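Local coordinates for beta-glucuronidase (PDB 6XXW), which probably hydrolyses beta-D-glucuronides, as a beta-glucuronidase of glycosyl hydrolase family 2, at residues 144-152 and 381-391; 170-179 and 555-563. One frame throughout, in Å; residues are numbered along the deposited sequence.

Interaction 1 of 2, residues 144-152 and 381-391; sequences TLTWDVLPP and GRVDGKTLEHH
Trp147 lays one face of its indole against Arg382, whose CG sits 3.9 Å from the centroid of the five-membered ring and only 16° off its normal. The arginine chain, extended from CG to NE, runs alongside the ring, CB, CG and CD following one another across it, while the guanidinium continues to Glu375 and the carbonyl of Lys376. Val383 CG2 adds to this packing at 3.9 Å from Trp147 CE3. Next to the ring, Thr387 OG1 donates to Trp147 O over 2.7 Å; the same hydroxyl accepts from Asp384 N while Asp384, the N-cap of helix 385-402, accepts from Thr387 N with OD1, the two reciprocal bonds of a capping box. The type I turn 146-149 of the sugar-binding domain thus docks against the start of a TIM-barrel helix and the residues leading into it. Leu150 points CD1 over the face of the His391 ring, 3.6 Å from His391 CG, while its CG passes His390 CD2, the two side chains running in opposite directions. A water joins Leu150 O to His390 NE2. The side of Lys386 is looser and faces solvent. Its chain, bent at chi3 and chi4 (-62° and -64°), curls back to put NZ 2.6 Å from Asp384 OD2 in a salt bridge. Asp148 OD2 meets chiefly Lys386 CE, at 3.2 Å, the ammonium being too distant for an ion pair.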
# COMPACT_ATOMS: atom_id res chain seq x y z
N THR A 144 34.71 5.66 3.27
CA THR A 144 35.35 4.36 3.13
C THR A 144 35.56 3.75 4.51
O THR A 144 36.28 4.32 5.34
CB THR A 144 36.69 4.52 2.42
OG1 THR A 144 36.48 5.23 1.19
CG2 THR A 144 37.29 3.15 2.11
N LEU A 145 34.96 2.60 4.76
CA LEU A 145 35.15 1.94 6.05
C LEU A 145 36.43 1.10 6.06
O LEU A 145 36.91 0.65 5.01
CB LEU A 145 33.95 1.05 6.37
CG LEU A 145 32.60 1.76 6.47
CD1 LEU A 145 31.44 0.78 6.32
CD2 LEU A 145 32.51 2.52 7.78
N THR A 146 36.98 0.92 7.26
CA THR A 146 38.11 0.03 7.49
C THR A 146 37.85 -0.78 8.76
O THR A 146 36.90 -0.52 9.50
CB THR A 146 39.44 0.79 7.65
OG1 THR A 146 39.44 1.44 8.93
CG2 THR A 146 39.63 1.82 6.54
N TRP A 147 38.73 -1.75 9.04
CA TRP A 147 38.53 -2.52 10.26
C TRP A 147 38.97 -1.80 11.52
O TRP A 147 38.74 -2.32 12.62
CB TRP A 147 39.24 -3.88 10.16
CG TRP A 147 38.38 -4.87 9.45
CD1 TRP A 147 38.53 -5.31 8.17
CD2 TRP A 147 37.21 -5.52 9.96
NE1 TRP A 147 37.54 -6.20 7.85
CE2 TRP A 147 36.71 -6.34 8.93
CE3 TRP A 147 36.54 -5.49 11.19
CZ2 TRP A 147 35.57 -7.13 9.10
CZ3 TRP A 147 35.41 -6.27 11.35
CH2 TRP A 147 34.93 -7.08 10.31
N ASP A 148 39.59 -0.62 11.43
CA ASP A 148 39.95 0.10 12.65
C ASP A 148 39.17 1.41 12.82
O ASP A 148 39.58 2.26 13.61
CB ASP A 148 41.45 0.37 12.74
CG ASP A 148 42.02 0.91 11.47
OD1 ASP A 148 41.28 1.58 10.72
OD2 ASP A 148 43.22 0.66 11.23
N VAL A 149 38.07 1.58 12.11
CA VAL A 149 37.10 2.62 12.45
C VAL A 149 35.85 1.90 12.93
O VAL A 149 35.62 0.73 12.62
CB VAL A 149 36.79 3.56 11.27
CG1 VAL A 149 35.80 2.91 10.32
CG2 VAL A 149 36.27 4.92 11.76
N LEU A 150 35.03 2.61 13.71
CA LEU A 150 33.77 2.07 14.21
C LEU A 150 32.61 2.90 13.65
O LEU A 150 32.60 4.13 13.81
CB LEU A 150 33.70 2.08 15.74
CG LEU A 150 34.69 1.15 16.46
CD1 LEU A 150 34.69 1.44 17.94
CD2 LEU A 150 34.34 -0.32 16.21
N PRO A 151 31.63 2.28 13.00
CA PRO A 151 31.56 0.83 12.75
C PRO A 151 32.47 0.39 11.61
O PRO A 151 32.71 1.17 10.69
CB PRO A 151 30.09 0.62 12.37
CG PRO A 151 29.72 1.89 11.69
CD PRO A 151 30.47 2.99 12.44
N PRO A 152 32.97 -0.84 11.69
CA PRO A 152 33.96 -1.31 10.71
C PRO A 152 33.34 -1.85 9.42
O PRO A 152 32.16 -2.18 9.33
CB PRO A 152 34.67 -2.43 11.47
CG PRO A 152 33.56 -3.03 12.31
CD PRO A 152 32.76 -1.81 12.78
N GLY A 381 44.11 -8.59 11.41
CA GLY A 381 43.47 -8.36 10.14
C GLY A 381 42.10 -7.73 10.26
O GLY A 381 41.66 -7.03 9.34
N ARG A 382 41.41 -7.96 11.38
CA ARG A 382 40.10 -7.34 11.57
C ARG A 382 40.10 -6.48 12.83
O ARG A 382 40.80 -5.46 12.88
CB ARG A 382 39.02 -8.42 11.60
CG ARG A 382 38.87 -9.07 10.23
CD ARG A 382 37.77 -10.11 10.17
NE ARG A 382 37.60 -10.62 8.81
CZ ARG A 382 37.35 -11.89 8.51
NH1 ARG A 382 37.24 -12.80 9.47
NH2 ARG A 382 37.22 -12.24 7.24
N VAL A 383 39.34 -6.86 13.85
CA VAL A 383 39.28 -6.09 15.09
C VAL A 383 40.52 -6.41 15.92
O VAL A 383 40.67 -7.53 16.42
CB VAL A 383 38.00 -6.39 15.87
CG1 VAL A 383 38.00 -5.66 17.20
CG2 VAL A 383 36.76 -6.02 15.04
N ASP A 384 41.40 -5.42 16.07
CA ASP A 384 42.71 -5.63 16.70
C ASP A 384 43.02 -4.45 17.62
O ASP A 384 42.13 -3.69 18.03
CB ASP A 384 43.79 -5.82 15.62
CG ASP A 384 43.96 -4.60 14.72
OD1 ASP A 384 43.32 -3.55 14.97
OD2 ASP A 384 44.74 -4.69 13.76
N GLY A 385 44.31 -4.28 17.94
CA GLY A 385 44.73 -3.20 18.83
C GLY A 385 44.43 -1.80 18.29
O GLY A 385 44.15 -0.88 19.07
N LYS A 386 44.50 -1.62 16.97
CA LYS A 386 44.16 -0.33 16.39
C LYS A 386 42.67 -0.02 16.58
O LYS A 386 42.31 1.12 16.91
CB LYS A 386 44.52 -0.31 14.90
CG LYS A 386 45.98 -0.67 14.60
CD LYS A 386 46.36 -0.43 13.13
CE LYS A 386 45.55 -1.28 12.16
NZ LYS A 386 45.77 -2.76 12.31
N THR A 387 41.80 -1.02 16.36
CA THR A 387 40.37 -0.83 16.61
C THR A 387 40.12 -0.51 18.08
O THR A 387 39.32 0.38 18.41
CB THR A 387 39.58 -2.09 16.22
OG1 THR A 387 40.09 -2.63 14.99
CG2 THR A 387 38.11 -1.76 16.03
N LEU A 388 40.78 -1.24 18.98
CA LEU A 388 40.61 -1.00 20.41
C LEU A 388 41.00 0.43 20.76
O LEU A 388 40.28 1.13 21.48
CB LEU A 388 41.43 -2.01 21.20
CG LEU A 388 41.43 -1.83 22.72
CD1 LEU A 388 39.98 -1.90 23.25
CD2 LEU A 388 42.34 -2.89 23.37
N GLU A 389 42.15 0.88 20.25
CA GLU A 389 42.59 2.25 20.49
C GLU A 389 41.52 3.26 20.07
O GLU A 389 41.24 4.21 20.81
CB GLU A 389 43.90 2.51 19.73
CG GLU A 389 44.66 3.74 20.19
CD GLU A 389 45.43 3.49 21.48
OE1 GLU A 389 45.32 2.37 22.03
OE2 GLU A 389 46.14 4.41 21.93
N HIS A 390 40.92 3.06 18.90
CA HIS A 390 39.85 3.96 18.45
C HIS A 390 38.64 3.88 19.37
O HIS A 390 38.05 4.90 19.73
CB HIS A 390 39.45 3.62 17.01
CG HIS A 390 38.34 4.48 16.47
ND1 HIS A 390 38.47 5.84 16.29
CD2 HIS A 390 37.09 4.16 16.05
CE1 HIS A 390 37.34 6.33 15.80
NE2 HIS A 390 36.48 5.33 15.65
N HIS A 391 38.25 2.66 19.75
CA HIS A 391 37.11 2.48 20.64
C HIS A 391 37.32 3.22 21.96
O HIS A 391 36.41 3.89 22.47
CB HIS A 391 36.90 0.98 20.87
CG HIS A 391 35.52 0.60 21.32
ND1 HIS A 391 35.01 -0.67 21.15
CD2 HIS A 391 34.56 1.30 21.98
CE1 HIS A 391 33.80 -0.73 21.67
NE2 HIS A 391 33.49 0.46 22.17
O HOH W 1 33.48 5.96 15.48

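Interaction 2 of 2, residues 170-179 and 555-563; sequences LNYYFDFFNY and FMTKQSITR
Asp175 and Arg563 form the salt bridge of this contact, a side-on grip in which each carboxylate oxygen accepts one N-H. Arg563 NE donates to Asp175 OD1 over 2.9 Å, on the syn side, while NH2 reaches OD2 from above the carboxylate plane, the two flat groups being 56° apart. Asp175 OD2 also binds Asn567 and a Tris molecule, probably from the crystallisation liquor.

A second charge, on Lys558, lies over the face of Tyr172: NZ is 3.6 Å from the ring centroid in a cation-pi contact, and CE covers the same face. With its chain bent at chi3 (87°), the lysine lies antiparallel to the tyrosine side chain, which brings NZ back over the ring to donate to Tyr172 O over 3.1 Å. The phenol hydroxyl accepts from Asn178 N. A leucine in place of Tyr172 would probably deprive the lysine ammonium of its aromatic face and leave Asn178 N without this acceptor.

One direct backbone bond, Phe177 N to Met556 O at 3.0 Å, spans the contact; a water adds a mediated link, donating to Phe174 O and accepting from Lys558 N. Apolar contacts complete the junction: Phe176 CB lies 4.1 Å from Phe555 CE2, and Met556 CB packs on Tyr179 CE2 at 3.9 Å, while the Tyr179 hydroxyl turns to Asp60 and Arg574.

Segment 170-179 begins within strand 168-172, paired antiparallel with strand 153-157, and continues as loop to meet the loop between barrel strand 544-550 and helix 580-591; there Gln559, Ile561 and Thr562 meet Leu520, Met521 and Thr562 of a second subunit.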
# COMPACT_ATOMS: atom_id res chain seq x y z
N LEU A 170 32.03 -2.05 -1.01
CA LEU A 170 32.29 -1.78 0.40
C LEU A 170 31.47 -2.78 1.19
O LEU A 170 30.23 -2.71 1.20
CB LEU A 170 31.91 -0.34 0.77
CG LEU A 170 32.27 0.09 2.19
CD1 LEU A 170 33.78 0.10 2.37
CD2 LEU A 170 31.66 1.47 2.50
N ASN A 171 32.14 -3.73 1.82
CA ASN A 171 31.44 -4.71 2.64
C ASN A 171 31.36 -4.20 4.07
O ASN A 171 32.31 -3.62 4.60
CB ASN A 171 32.15 -6.06 2.60
CG ASN A 171 31.90 -6.80 1.28
OD1 ASN A 171 30.86 -6.61 0.63
ND2 ASN A 171 32.84 -7.63 0.88
N TYR A 172 30.21 -4.44 4.70
CA TYR A 172 30.02 -4.12 6.10
C TYR A 172 28.85 -4.94 6.63
O TYR A 172 27.98 -5.38 5.87
CB TYR A 172 29.80 -2.62 6.32
CG TYR A 172 28.66 -1.96 5.56
CD1 TYR A 172 28.86 -1.46 4.28
CD2 TYR A 172 27.41 -1.75 6.16
CE1 TYR A 172 27.84 -0.81 3.59
CE2 TYR A 172 26.38 -1.09 5.47
CZ TYR A 172 26.61 -0.62 4.19
OH TYR A 172 25.62 0.03 3.47
N TYR A 173 28.85 -5.14 7.94
CA TYR A 173 28.04 -6.17 8.57
C TYR A 173 27.11 -5.59 9.62
O TYR A 173 26.53 -6.35 10.41
CB TYR A 173 28.96 -7.25 9.14
CG TYR A 173 29.89 -7.76 8.07
CD1 TYR A 173 29.48 -8.75 7.18
CD2 TYR A 173 31.15 -7.19 7.88
CE1 TYR A 173 30.32 -9.19 6.17
CE2 TYR A 173 31.99 -7.63 6.87
CZ TYR A 173 31.56 -8.62 6.02
OH TYR A 173 32.40 -9.06 5.01
N PHE A 174 26.95 -4.28 9.66
CA PHE A 174 25.91 -3.66 10.46
C PHE A 174 24.69 -3.41 9.59
O PHE A 174 24.79 -3.19 8.39
CB PHE A 174 26.40 -2.36 11.10
CG PHE A 174 27.03 -1.38 10.15
CD1 PHE A 174 26.25 -0.39 9.53
CD2 PHE A 174 28.40 -1.38 9.93
CE1 PHE A 174 26.83 0.55 8.67
CE2 PHE A 174 29.00 -0.43 9.08
CZ PHE A 174 28.22 0.53 8.45
N ASP A 175 23.51 -3.47 10.21
CA ASP A 175 22.24 -3.46 9.49
C ASP A 175 21.61 -2.07 9.50
O ASP A 175 20.50 -1.86 9.98
CB ASP A 175 21.30 -4.49 10.10
CG ASP A 175 19.98 -4.59 9.36
OD1 ASP A 175 19.99 -4.65 8.11
OD2 ASP A 175 18.93 -4.61 10.04
N PHE A 176 22.37 -1.10 9.01
CA PHE A 176 21.81 0.20 8.67
C PHE A 176 22.67 0.75 7.54
O PHE A 176 23.84 0.42 7.44
CB PHE A 176 21.74 1.18 9.86
CG PHE A 176 23.05 1.35 10.62
CD1 PHE A 176 23.40 0.47 11.63
CD2 PHE A 176 23.89 2.44 10.36
CE1 PHE A 176 24.58 0.64 12.35
CE2 PHE A 176 25.07 2.62 11.08
CZ PHE A 176 25.42 1.72 12.07
N PHE A 177 22.06 1.57 6.69
CA PHE A 177 22.74 2.01 5.48
C PHE A 177 23.92 2.92 5.81
O PHE A 177 23.84 3.76 6.71
CB PHE A 177 21.78 2.75 4.54
CG PHE A 177 22.40 3.13 3.22
CD1 PHE A 177 22.89 2.14 2.36
CD2 PHE A 177 22.52 4.45 2.84
CE1 PHE A 177 23.46 2.48 1.14
CE2 PHE A 177 23.08 4.79 1.63
CZ PHE A 177 23.57 3.81 0.78
N ASN A 178 25.01 2.77 5.05
CA ASN A 178 26.22 3.57 5.24
C ASN A 178 26.05 4.97 4.64
O ASN A 178 26.78 5.40 3.75
CB ASN A 178 27.42 2.85 4.64
CG ASN A 178 28.75 3.52 4.99
OD1 ASN A 178 28.99 3.94 6.13
ND2 ASN A 178 29.63 3.62 3.99
N TYR A 179 25.04 5.69 5.14
CA TYR A 179 24.84 7.09 4.76
C TYR A 179 26.08 7.91 5.09
O TYR A 179 26.74 7.69 6.12
CB TYR A 179 23.64 7.69 5.50
CG TYR A 179 22.27 7.44 4.90
CD1 TYR A 179 21.95 7.89 3.62
CD2 TYR A 179 21.29 6.78 5.64
CE1 TYR A 179 20.68 7.65 3.07
CE2 TYR A 179 20.01 6.55 5.11
CZ TYR A 179 19.72 6.98 3.83
OH TYR A 179 18.46 6.76 3.34
N PHE A 555 13.64 2.13 8.79
CA PHE A 555 14.87 2.86 8.45
C PHE A 555 15.57 2.17 7.29
O PHE A 555 15.35 0.99 7.02
CB PHE A 555 15.82 2.97 9.66
CG PHE A 555 16.28 1.64 10.20
CD1 PHE A 555 15.51 0.96 11.15
CD2 PHE A 555 17.47 1.07 9.78
CE1 PHE A 555 15.94 -0.26 11.67
CE2 PHE A 555 17.90 -0.16 10.29
CZ PHE A 555 17.14 -0.82 11.24
N MET A 556 16.45 2.92 6.61
CA MET A 556 17.12 2.38 5.43
C MET A 556 18.32 1.50 5.80
O MET A 556 19.03 1.76 6.78
CB MET A 556 17.61 3.52 4.53
CG MET A 556 16.55 4.19 3.69
SD MET A 556 15.56 3.07 2.70
CE MET A 556 16.83 2.01 2.09
N THR A 557 18.55 0.48 4.97
CA THR A 557 19.70 -0.42 5.05
C THR A 557 20.30 -0.56 3.66
O THR A 557 19.70 -0.13 2.67
CB THR A 557 19.30 -1.82 5.56
OG1 THR A 557 18.43 -2.44 4.59
CG2 THR A 557 18.56 -1.73 6.88
N LYS A 558 21.47 -1.20 3.58
CA LYS A 558 21.97 -1.57 2.26
C LYS A 558 21.02 -2.57 1.61
O LYS A 558 20.18 -3.18 2.27
CB LYS A 558 23.38 -2.16 2.34
CG LYS A 558 23.43 -3.57 2.86
CD LYS A 558 24.76 -4.24 2.53
CE LYS A 558 25.81 -3.96 3.57
NZ LYS A 558 27.17 -4.37 3.10
N GLN A 559 21.14 -2.72 0.30
CA GLN A 559 20.20 -3.55 -0.44
C GLN A 559 20.57 -5.02 -0.32
O GLN A 559 21.75 -5.39 -0.39
CB GLN A 559 20.16 -3.13 -1.91
CG GLN A 559 19.61 -1.73 -2.11
CD GLN A 559 19.44 -1.39 -3.56
OE1 GLN A 559 18.49 -1.82 -4.20
NE2 GLN A 559 20.39 -0.65 -4.10
N SER A 560 19.55 -5.85 -0.14
CA SER A 560 19.72 -7.29 -0.01
C SER A 560 18.35 -7.93 -0.17
O SER A 560 17.33 -7.26 0.01
CB SER A 560 20.38 -7.65 1.33
OG SER A 560 19.43 -7.72 2.38
N ILE A 561 18.32 -9.22 -0.51
CA ILE A 561 17.03 -9.88 -0.67
C ILE A 561 16.30 -10.06 0.65
O ILE A 561 15.14 -10.49 0.65
CB ILE A 561 17.17 -11.25 -1.37
CG1 ILE A 561 18.12 -12.18 -0.58
CG2 ILE A 561 17.66 -11.07 -2.83
CD1 ILE A 561 18.02 -13.63 -1.05
N THR A 562 16.94 -9.72 1.77
CA THR A 562 16.29 -9.78 3.08
C THR A 562 15.78 -8.42 3.57
O THR A 562 15.26 -8.33 4.69
CB THR A 562 17.25 -10.36 4.12
OG1 THR A 562 18.41 -9.52 4.21
CG2 THR A 562 17.68 -11.77 3.72
N ARG A 563 15.88 -7.36 2.76
CA ARG A 563 15.51 -6.02 3.22
C ARG A 563 14.56 -5.38 2.21
O ARG A 563 14.97 -5.06 1.09
CB ARG A 563 16.77 -5.18 3.44
CG ARG A 563 17.55 -5.62 4.71
CD ARG A 563 16.76 -5.19 5.96
NE ARG A 563 17.36 -5.63 7.23
CZ ARG A 563 16.97 -6.71 7.91
NH1 ARG A 563 16.00 -7.49 7.43
NH2 ARG A 563 17.56 -7.02 9.06
O HOH W 2 22.78 -2.19 5.97

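In the fold
Two contacts with centres about 19 Å apart join the same pair of domains, illustrating how one domain interface can be assembled from contacts distant in sequence, here loops, the end of a strand and the start of a helix. Along the chain the order is 144-152, 170-179, 381-391, 555-563, so both segments of the sugar-binding domain precede both of the TIM-barrel domain and the connections cross. Interaction 1 uses the start of helix 385-402; interaction 2 uses the loop after barrel strand 544-550. On the sugar-binding side the two are linked by the hairpin of strands 153-157 and 168-172 and touch directly, with Pro151 CG 3.6 Å from Phe174 CE2 and Leu145 packed against Leu170 and Tyr172.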